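Local coordinates for AbiEi antitoxin C-terminal domain-containing protein (PDB 1ZEL) that probably binds DNA and may serve as the antitoxin of a bacterial toxin-antitoxin pair of the AbiEi type, its precise cellular role being unknown, at residues Val188-Ala191 against Ser196-Pro199; Ala105-Ala110 against Arg118-Arg123. One frame throughout, in Å; residues are numbered along the deposited sequence.

Contact 1: Val188-Ala191 against Ser196-Pro199; sequences VQIA and SFGP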
# COMPACT_ATOMS: atom_id res chain seq x y z
N VAL A 188 -12.74 -1.98 -6.17
CA VAL A 188 -12.79 -1.33 -7.49
C VAL A 188 -11.43 -1.41 -8.19
O VAL A 188 -11.36 -1.61 -9.40
CB VAL A 188 -13.31 0.10 -7.41
CG1 VAL A 188 -13.19 0.78 -8.77
CG2 VAL A 188 -14.80 0.06 -6.95
N GLN A 189 -10.36 -1.29 -7.42
CA GLN A 189 -9.02 -1.37 -8.00
C GLN A 189 -8.82 -2.72 -8.67
O GLN A 189 -8.41 -2.80 -9.83
CB GLN A 189 -7.95 -1.20 -6.92
CG GLN A 189 -6.52 -1.30 -7.50
CD GLN A 189 -5.49 -1.69 -6.48
OE1 GLN A 189 -5.59 -1.32 -5.32
NE2 GLN A 189 -4.48 -2.43 -6.91
N ILE A 190 -9.10 -3.79 -7.94
CA ILE A 190 -8.78 -5.11 -8.45
C ILE A 190 -9.78 -5.56 -9.55
O ILE A 190 -9.45 -6.39 -10.40
CB ILE A 190 -8.67 -6.11 -7.29
CG1 ILE A 190 -10.03 -6.33 -6.64
CG2 ILE A 190 -7.73 -5.54 -6.20
CD1 ILE A 190 -10.00 -7.41 -5.54
N ALA A 191 -11.00 -5.02 -9.53
CA ALA A 191 -11.95 -5.25 -10.65
C ALA A 191 -11.52 -4.47 -11.90
O ALA A 191 -11.57 -4.99 -13.03
CB ALA A 191 -13.38 -4.83 -10.23
N SER A 196 -3.05 -5.61 -11.54
CA SER A 196 -2.40 -4.74 -10.58
C SER A 196 -2.32 -5.39 -9.21
O SER A 196 -1.58 -4.91 -8.34
CB SER A 196 -3.13 -3.41 -10.45
OG SER A 196 -4.35 -3.56 -9.75
N PHE A 197 -3.05 -6.49 -9.03
CA PHE A 197 -3.10 -7.16 -7.73
C PHE A 197 -2.41 -8.51 -7.82
O PHE A 197 -2.67 -9.30 -8.74
CB PHE A 197 -4.56 -7.30 -7.28
CG PHE A 197 -4.71 -7.87 -5.90
CD1 PHE A 197 -4.67 -7.04 -4.77
CD2 PHE A 197 -4.96 -9.21 -5.73
CE1 PHE A 197 -4.85 -7.59 -3.48
CE2 PHE A 197 -5.12 -9.76 -4.46
CZ PHE A 197 -5.08 -8.96 -3.34
N GLY A 198 -1.52 -8.79 -6.87
CA GLY A 198 -0.70 -10.01 -6.94
C GLY A 198 -1.30 -11.27 -6.30
O GLY A 198 -1.56 -12.25 -6.99
N PRO A 199 -1.52 -11.24 -4.98
CA PRO A 199 -1.91 -12.51 -4.30
C PRO A 199 -3.40 -12.88 -4.40
O PRO A 199 -4.10 -13.04 -3.39
CB PRO A 199 -1.46 -12.27 -2.86
CG PRO A 199 -1.62 -10.75 -2.67
CD PRO A 199 -1.39 -10.12 -4.03
O HOH W 1 -1.76 -2.99 -6.34
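Gln189, on helix 183-192, reaches through its side chain to Ser196 in the following loop, within the AbiEi antitoxin C-terminal domain. Gln189 CB is 5.2 Å from Ser196 OG; CG, anti to the backbone N (chi1 179°), passes that hydroxyl at 3.9 Å, and the extended chain carries CD on at a similar distance. At the tip NE2 uses both hydrogens: one makes a nearly straight bond to Ser196 OG (3.1 Å, 172°), which lies in the amide plane, and the other goes to a water 2.8 Å from NE2, which in turn donates to Ser196 O. OE1 accepts from Gly106 N, so the amide is held between the loop and the start region of helix 106-113 and its rotation is fixed. Ser196 OG also bonds Arg193 O, in the turn closing the helix. Beside this polar link, Ile190 and Phe197 run side by side; CG2 of Ile190 lies obliquely to the ring, 3.7 Å from Phe197 CD1, while Pro199 CD covers one face near the rim. Trp200 packs edge-to-face with Phe197 and, with Leu203, joins the contact to helix 200-203, while Val145 of strand 142-145 touches both Gln189 and Ser196.

Contact 2: Ala105-Ala110 against Arg118-Arg123; sequences AGASAA and RQPDGR. With FMT (formic acid), chain F.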
# COMPACT_ATOMS: atom_id res chain seq x y z
N ALA A 105 -2.22 0.46 -1.43
CA ALA A 105 -3.25 -0.12 -2.29
C ALA A 105 -3.12 -1.63 -2.37
O ALA A 105 -2.34 -2.23 -1.63
CB ALA A 105 -3.22 0.50 -3.70
N GLY A 106 -3.90 -2.23 -3.26
CA GLY A 106 -3.75 -3.65 -3.61
C GLY A 106 -3.52 -4.53 -2.40
O GLY A 106 -4.25 -4.41 -1.43
N ALA A 107 -2.47 -5.35 -2.46
CA ALA A 107 -2.16 -6.32 -1.41
C ALA A 107 -1.89 -5.71 -0.02
O ALA A 107 -2.22 -6.33 1.00
CB ALA A 107 -0.98 -7.21 -1.83
N SER A 108 -1.31 -4.52 0.03
CA SER A 108 -1.05 -3.91 1.34
C SER A 108 -2.33 -3.47 2.03
O SER A 108 -2.49 -3.72 3.22
CB SER A 108 -0.07 -2.73 1.23
OG SER A 108 1.23 -3.24 0.94
N ALA A 109 -3.21 -2.83 1.28
CA ALA A 109 -4.52 -2.45 1.77
C ALA A 109 -5.31 -3.69 2.19
O ALA A 109 -5.90 -3.71 3.27
CB ALA A 109 -5.30 -1.69 0.72
N ALA A 110 -5.32 -4.73 1.35
CA ALA A 110 -6.05 -5.97 1.65
C ALA A 110 -5.51 -6.63 2.93
O ALA A 110 -6.27 -7.22 3.72
CB ALA A 110 -5.93 -6.97 0.47
N ARG A 118 -1.70 -14.35 4.23
CA ARG A 118 -0.26 -14.19 4.42
C ARG A 118 0.13 -12.75 4.20
O ARG A 118 -0.38 -12.10 3.29
CB ARG A 118 0.53 -15.05 3.41
CG ARG A 118 0.24 -16.56 3.39
CD ARG A 118 0.18 -17.16 4.79
NE ARG A 118 1.47 -17.12 5.48
CZ ARG A 118 1.59 -16.94 6.79
NH1 ARG A 118 0.51 -16.76 7.53
NH2 ARG A 118 2.79 -16.93 7.36
N GLN A 119 1.05 -12.26 5.03
CA GLN A 119 1.60 -10.95 4.79
C GLN A 119 2.24 -10.92 3.42
O GLN A 119 3.06 -11.79 3.10
CB GLN A 119 2.64 -10.55 5.84
CG GLN A 119 3.17 -9.14 5.61
CD GLN A 119 4.19 -8.71 6.63
OE1 GLN A 119 4.47 -9.43 7.58
NE2 GLN A 119 4.75 -7.51 6.45
N PRO A 120 1.88 -9.93 2.61
CA PRO A 120 2.50 -9.86 1.30
C PRO A 120 3.92 -9.30 1.40
O PRO A 120 4.27 -8.55 2.32
CB PRO A 120 1.57 -8.90 0.55
CG PRO A 120 1.06 -7.99 1.58
CD PRO A 120 0.91 -8.84 2.82
N ASP A 121 4.75 -9.69 0.46
CA ASP A 121 6.09 -9.15 0.38
C ASP A 121 6.30 -8.60 -1.02
O ASP A 121 5.41 -8.70 -1.87
CB ASP A 121 7.14 -10.21 0.77
CG ASP A 121 7.03 -11.51 -0.04
OD1 ASP A 121 6.63 -11.49 -1.23
OD2 ASP A 121 7.37 -12.58 0.54
N GLY A 122 7.45 -8.00 -1.26
CA GLY A 122 7.74 -7.45 -2.58
C GLY A 122 7.59 -5.95 -2.57
O GLY A 122 7.54 -5.33 -1.50
N ARG A 123 7.50 -5.37 -3.75
CA ARG A 123 7.33 -3.93 -3.83
C ARG A 123 6.00 -3.54 -3.20
O ARG A 123 5.03 -4.31 -3.23
CB ARG A 123 7.45 -3.46 -5.27
CG ARG A 123 8.82 -3.78 -5.84
CD ARG A 123 8.99 -3.11 -7.18
NE ARG A 123 7.89 -3.43 -8.07
CZ ARG A 123 7.56 -2.70 -9.13
NH1 ARG A 123 8.25 -1.60 -9.43
NH2 ARG A 123 6.54 -3.07 -9.90
C FMT F . 3.06 -5.03 3.60
O1 FMT F . 3.19 -5.30 4.80
O2 FMT F . 2.07 -4.44 3.13
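The Pro120 ring meets Ala107 at its CB-CG corner: Ala107 CB lies 3.9 Å from Pro120 CB, and Ala107 O is 3.7 Å from Pro120 CG. These two alanine atoms sit to one side of the mean ring plane, and a bound formic acid lies to the other, its O2 coming 4.0 Å from Pro120 CG. The contact belongs to a strand-helix-strand unit of the AbiEi antitoxin C-terminal domain, in which strand 103-104 runs into helix 106-113 and a loop returns to strand 124-127; Ala105 pairs with Pro125 through the backbone. No direct hydrogen bond joins the two segments; the CB-CB touch is apolar packing, with Ala107 O against Pro120 CG beside it and Pro199 also against Ala107. The small polar molecule, probably from the crystallisation liquor, bridges them instead. Gln119, its CB directed away from the helix, still reaches it, because CG stands anti to the backbone N (chi1 -178°) and the chain stays extended, bringing NE2 3.2 Å from O1 of the formic acid in a bent bond (148°). Tyr87 OH is a third partner. Ala109 N bonds Ala105 O (3.1 Å) in the first turn of helix 106-113. Ser108 sits in that turn; its OG lies anti to its own carbonyl carbon (chi1 -71°) and donates to O2 of the formic acid over 2.6 Å.

Overall arrangement
From the N terminus, contact 2 comes first: helix 106-113 leaves strand 103-104, and the chain after it folds back at 118-123, closing a loop that spans seven residues, the end of the helix among them, before strand 124-127. Contact 1 opens after 64 intervening residues and closes a shorter loop of four between helices 183-192 and 200-203. The two are in series, neither nested nor crossed, yet they touch in space with centres about 11 Å apart. Besides the amide link from contact 1 to the start of helix 106-113, the Phe197 ring packs there, its CE1 lying 3.4 Å from Ala107 N. Together they bring the N-terminal part of helix 106-113 against helix 183-192 and the loop that leads to helix 200-203.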